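Local coordinates for protein putative glucoamylase (Bacteroides caccae ATCC 43185, PDB 4QT9) that probably hydrolyses glucosidic bonds as a glucoamylase-like glycoside hydrolase built on an alpha/alpha toroid, at residues P201-I213 against V227-V239. Residues are numbered along the deposited sequence; the frame is centred on the assembly and turned at random.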
# COMPACT_ATOMS: atom_id res chain seq x y z
N PRO A 201 4.12 -0.69 -19.71
CA PRO A 201 3.96 -2.13 -19.36
C PRO A 201 4.71 -2.39 -18.04
O PRO A 201 5.82 -1.88 -17.90
CB PRO A 201 4.54 -2.86 -20.57
CG PRO A 201 5.48 -1.88 -21.20
CD PRO A 201 5.13 -0.49 -20.78
N ILE A 202 4.13 -3.11 -17.06
CA ILE A 202 4.79 -3.25 -15.76
C ILE A 202 5.71 -4.48 -15.66
O ILE A 202 5.26 -5.64 -15.73
CB ILE A 202 3.76 -3.19 -14.60
CG1 ILE A 202 3.11 -1.80 -14.55
CG2 ILE A 202 4.39 -3.53 -13.24
CD1 ILE A 202 1.68 -1.81 -14.14
N HIS A 203 7.00 -4.20 -15.44
CA HIS A 203 8.02 -5.23 -15.27
C HIS A 203 8.53 -5.18 -13.83
O HIS A 203 8.66 -4.09 -13.28
CB HIS A 203 9.17 -5.04 -16.29
CG HIS A 203 8.73 -4.98 -17.73
ND1 HIS A 203 8.08 -6.04 -18.34
CD2 HIS A 203 8.87 -3.97 -18.63
CE1 HIS A 203 7.86 -5.65 -19.59
NE2 HIS A 203 8.32 -4.42 -19.80
N GLY A 204 8.81 -6.33 -13.23
CA GLY A 204 9.32 -6.33 -11.85
C GLY A 204 10.81 -6.10 -11.74
O GLY A 204 11.51 -6.15 -12.75
N TYR A 205 11.35 -5.88 -10.53
CA TYR A 205 10.58 -5.80 -9.29
C TYR A 205 10.30 -4.34 -8.96
O TYR A 205 11.16 -3.49 -9.11
CB TYR A 205 11.32 -6.50 -8.10
CG TYR A 205 10.47 -6.51 -6.84
CD1 TYR A 205 9.51 -7.50 -6.62
CD2 TYR A 205 10.57 -5.49 -5.90
CE1 TYR A 205 8.67 -7.46 -5.51
CE2 TYR A 205 9.73 -5.44 -4.78
CZ TYR A 205 8.78 -6.42 -4.60
OH TYR A 205 7.97 -6.37 -3.49
N ASN A 206 9.08 -4.08 -8.48
CA ASN A 206 8.63 -2.78 -7.99
C ASN A 206 7.46 -3.07 -7.04
O ASN A 206 7.21 -4.23 -6.73
CB ASN A 206 8.31 -1.73 -9.12
CG ASN A 206 7.23 -2.13 -10.09
OD1 ASN A 206 6.35 -2.92 -9.78
ND2 ASN A 206 7.26 -1.59 -11.29
N GLU A 207 6.74 -2.07 -6.59
CA GLU A 207 5.64 -2.22 -5.63
C GLU A 207 4.37 -2.96 -6.19
O GLU A 207 3.43 -3.18 -5.42
CB GLU A 207 5.23 -0.83 -5.13
CG GLU A 207 4.44 -0.02 -6.15
CD GLU A 207 5.22 0.85 -7.13
OE1 GLU A 207 6.29 0.40 -7.60
OE2 GLU A 207 4.75 1.96 -7.44
N CYS A 208 4.35 -3.31 -7.50
CA CYS A 208 3.13 -3.79 -8.19
C CYS A 208 2.92 -5.31 -8.27
O CYS A 208 2.04 -5.69 -9.02
CB CYS A 208 3.07 -3.18 -9.60
SG CYS A 208 3.36 -1.39 -9.64
N MSE A 209 3.64 -6.17 -7.51
CA MSE A 209 3.48 -7.62 -7.65
C MSE A 209 2.02 -8.12 -7.44
O MSE A 209 1.56 -8.93 -8.24
CB MSE A 209 4.44 -8.42 -6.74
CG MSE A 209 4.46 -9.93 -7.07
SE MSE A 209 5.94 -10.80 -6.15
CE MSE A 209 5.13 -11.08 -4.46
N ILE A 210 1.31 -7.65 -6.39
CA ILE A 210 -0.06 -8.06 -6.06
C ILE A 210 -1.02 -7.82 -7.26
O ILE A 210 -2.03 -8.52 -7.40
CB ILE A 210 -0.56 -7.38 -4.73
CG1 ILE A 210 -1.75 -8.14 -4.07
CG2 ILE A 210 -0.90 -5.88 -4.89
CD1 ILE A 210 -1.48 -9.66 -3.72
N MSE A 211 -0.70 -6.85 -8.13
CA MSE A 211 -1.53 -6.59 -9.32
C MSE A 211 -1.53 -7.82 -10.28
O MSE A 211 -2.57 -8.18 -10.80
CB MSE A 211 -1.06 -5.32 -10.04
CG MSE A 211 -1.93 -4.94 -11.22
SE MSE A 211 -0.93 -3.79 -12.42
CE MSE A 211 0.66 -4.80 -12.58
N TYR A 212 -0.36 -8.46 -10.49
CA TYR A 212 -0.25 -9.69 -11.29
C TYR A 212 -0.88 -10.87 -10.57
O TYR A 212 -1.45 -11.73 -11.23
CB TYR A 212 1.23 -10.01 -11.59
CG TYR A 212 1.77 -9.27 -12.79
CD1 TYR A 212 1.63 -9.79 -14.07
CD2 TYR A 212 2.38 -8.03 -12.65
CE1 TYR A 212 2.07 -9.08 -15.18
CE2 TYR A 212 2.80 -7.30 -13.76
CZ TYR A 212 2.64 -7.83 -15.02
OH TYR A 212 3.10 -7.15 -16.13
N ILE A 213 -0.75 -10.97 -9.22
CA ILE A 213 -1.37 -12.10 -8.48
C ILE A 213 -2.92 -12.00 -8.61
O ILE A 213 -3.55 -13.00 -8.94
CB ILE A 213 -0.88 -12.18 -7.00
CG1 ILE A 213 0.60 -12.72 -6.96
CG2 ILE A 213 -1.80 -13.06 -6.13
CD1 ILE A 213 1.37 -12.20 -5.86
N VAL A 227 1.45 -14.08 -18.77
CA VAL A 227 1.41 -12.64 -18.46
C VAL A 227 2.37 -12.35 -17.29
O VAL A 227 3.12 -11.38 -17.38
CB VAL A 227 -0.03 -12.13 -18.22
CG1 VAL A 227 -0.05 -10.70 -17.66
CG2 VAL A 227 -0.84 -12.22 -19.50
N TYR A 228 2.38 -13.21 -16.25
CA TYR A 228 3.29 -13.08 -15.10
C TYR A 228 4.75 -13.47 -15.46
O TYR A 228 5.65 -12.74 -15.10
CB TYR A 228 2.81 -13.95 -13.92
CG TYR A 228 3.74 -13.97 -12.72
CD1 TYR A 228 3.75 -12.93 -11.80
CD2 TYR A 228 4.55 -15.07 -12.47
CE1 TYR A 228 4.58 -12.95 -10.69
CE2 TYR A 228 5.40 -15.10 -11.36
CZ TYR A 228 5.43 -14.03 -10.49
OH TYR A 228 6.28 -14.04 -9.41
N HIS A 229 4.97 -14.60 -16.15
CA HIS A 229 6.30 -15.10 -16.49
C HIS A 229 7.00 -14.27 -17.57
O HIS A 229 8.21 -13.99 -17.42
CB HIS A 229 6.22 -16.58 -16.88
CG HIS A 229 5.92 -17.45 -15.69
ND1 HIS A 229 6.83 -17.58 -14.65
CD2 HIS A 229 4.80 -18.12 -15.37
CE1 HIS A 229 6.24 -18.34 -13.74
NE2 HIS A 229 5.02 -18.70 -14.13
N ASP A 230 6.27 -13.84 -18.63
CA ASP A 230 6.86 -13.02 -19.71
C ASP A 230 6.88 -11.52 -19.36
O ASP A 230 7.81 -10.84 -19.79
CB ASP A 230 6.09 -13.19 -21.05
CG ASP A 230 6.01 -14.59 -21.66
OD1 ASP A 230 6.54 -15.55 -21.04
OD2 ASP A 230 5.43 -14.73 -22.76
N GLY A 231 5.84 -11.01 -18.69
CA GLY A 231 5.69 -9.59 -18.35
C GLY A 231 6.30 -9.16 -17.04
O GLY A 231 7.22 -8.32 -17.03
N TRP A 232 5.79 -9.67 -15.91
CA TRP A 232 6.36 -9.28 -14.62
C TRP A 232 7.83 -9.75 -14.43
O TRP A 232 8.70 -8.96 -14.05
CB TRP A 232 5.52 -9.80 -13.45
CG TRP A 232 6.14 -9.57 -12.10
CD1 TRP A 232 6.79 -10.48 -11.33
CD2 TRP A 232 6.14 -8.34 -11.35
NE1 TRP A 232 7.13 -9.93 -10.11
CE2 TRP A 232 6.78 -8.60 -10.11
CE3 TRP A 232 5.70 -7.03 -11.61
CZ2 TRP A 232 6.98 -7.60 -9.14
CZ3 TRP A 232 5.89 -6.04 -10.65
CH2 TRP A 232 6.49 -6.33 -9.41
N ALA A 233 8.07 -11.05 -14.65
CA ALA A 233 9.37 -11.67 -14.42
C ALA A 233 10.33 -11.56 -15.62
O ALA A 233 11.53 -11.80 -15.44
CB ALA A 233 9.17 -13.12 -14.06
N GLN A 234 9.81 -11.20 -16.81
CA GLN A 234 10.57 -11.13 -18.07
C GLN A 234 11.49 -12.38 -18.22
O GLN A 234 12.70 -12.27 -18.44
CB GLN A 234 11.36 -9.82 -18.20
CG GLN A 234 10.45 -8.63 -18.42
CD GLN A 234 11.27 -7.39 -18.64
OE1 GLN A 234 11.96 -6.93 -17.75
NE2 GLN A 234 11.26 -6.86 -19.86
N ASN A 235 10.87 -13.57 -18.01
CA ASN A 235 11.43 -14.92 -18.13
C ASN A 235 12.70 -15.13 -17.29
O ASN A 235 13.62 -15.81 -17.73
CB ASN A 235 11.69 -15.25 -19.61
CG ASN A 235 10.42 -15.10 -20.43
OD1 ASN A 235 9.47 -15.86 -20.27
ND2 ASN A 235 10.34 -14.03 -21.21
N GLY A 236 12.69 -14.60 -16.06
CA GLY A 236 13.85 -14.75 -15.18
C GLY A 236 14.78 -13.56 -15.09
O GLY A 236 15.63 -13.54 -14.21
N ALA A 237 14.62 -12.54 -15.96
CA ALA A 237 15.45 -11.31 -15.89
C ALA A 237 15.27 -10.55 -14.54
O ALA A 237 16.10 -9.73 -14.17
CB ALA A 237 15.09 -10.38 -17.05
N ILE A 238 14.18 -10.83 -13.80
CA ILE A 238 13.87 -10.21 -12.49
C ILE A 238 14.84 -10.75 -11.40
O ILE A 238 14.91 -10.19 -10.32
CB ILE A 238 12.37 -10.48 -12.12
CG1 ILE A 238 11.88 -9.56 -10.94
CG2 ILE A 238 12.10 -11.97 -11.87
CD1 ILE A 238 10.37 -9.52 -10.70
N VAL A 239 15.53 -11.86 -11.68
CA VAL A 239 16.50 -12.46 -10.77
C VAL A 239 17.85 -11.86 -11.11
O VAL A 239 18.32 -12.04 -12.23
CB VAL A 239 16.51 -14.01 -10.84
CG1 VAL A 239 17.58 -14.60 -9.92
CG2 VAL A 239 15.13 -14.60 -10.53
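H203 and G204 take the carbonyl oxygens of G231 and W232, two in succession. H203 ND1 donates to G231 O at 2.8 Å, nearly straight (171°) and within the imidazole plane; G204 N reaches W232 O, also at 2.8 Å, on a lone pair. The first bond requires a hydrogen on ND1, and the Q234 amide, its plane 13° from that of the imidazole, stacks on one face. Q234 OE1 is itself bonded to R252.

Beyond these bonds the W232 indole projects into the loop 202-208, CG lying anti to the backbone N. Both faces of the six-membered ring meet backbone CH groups: G204 CA stands 3.5 Å from its centroid, almost on the normal, and M209 CA approaches the opposite face at 4.0 Å. I202 CG2 touches the rim, while N206, whose OD1 accepts from C208 N in an Asx turn, lies 3.3 Å from W232 CZ3 through OD1. I238 CD1 packs against G204 CA.

Y212 is a knob among V227, Y228, G231 and W232. W232 CB sits over the centre of the Y212 ring, and Y212 OH donates to I202 O at 2.7 Å, tying helix 209-217 back to the preceding loop. Y205, Y212 and W232 form an aromatic cluster.

The short segments of helices 209-217 and 225-232 run nearly antiparallel (151°), their axes approaching to 10.8 Å. I202 and C208 lean on helix 135-152, M209 and Y228 on helix 284-301, and Y205 also meets strand 247-251.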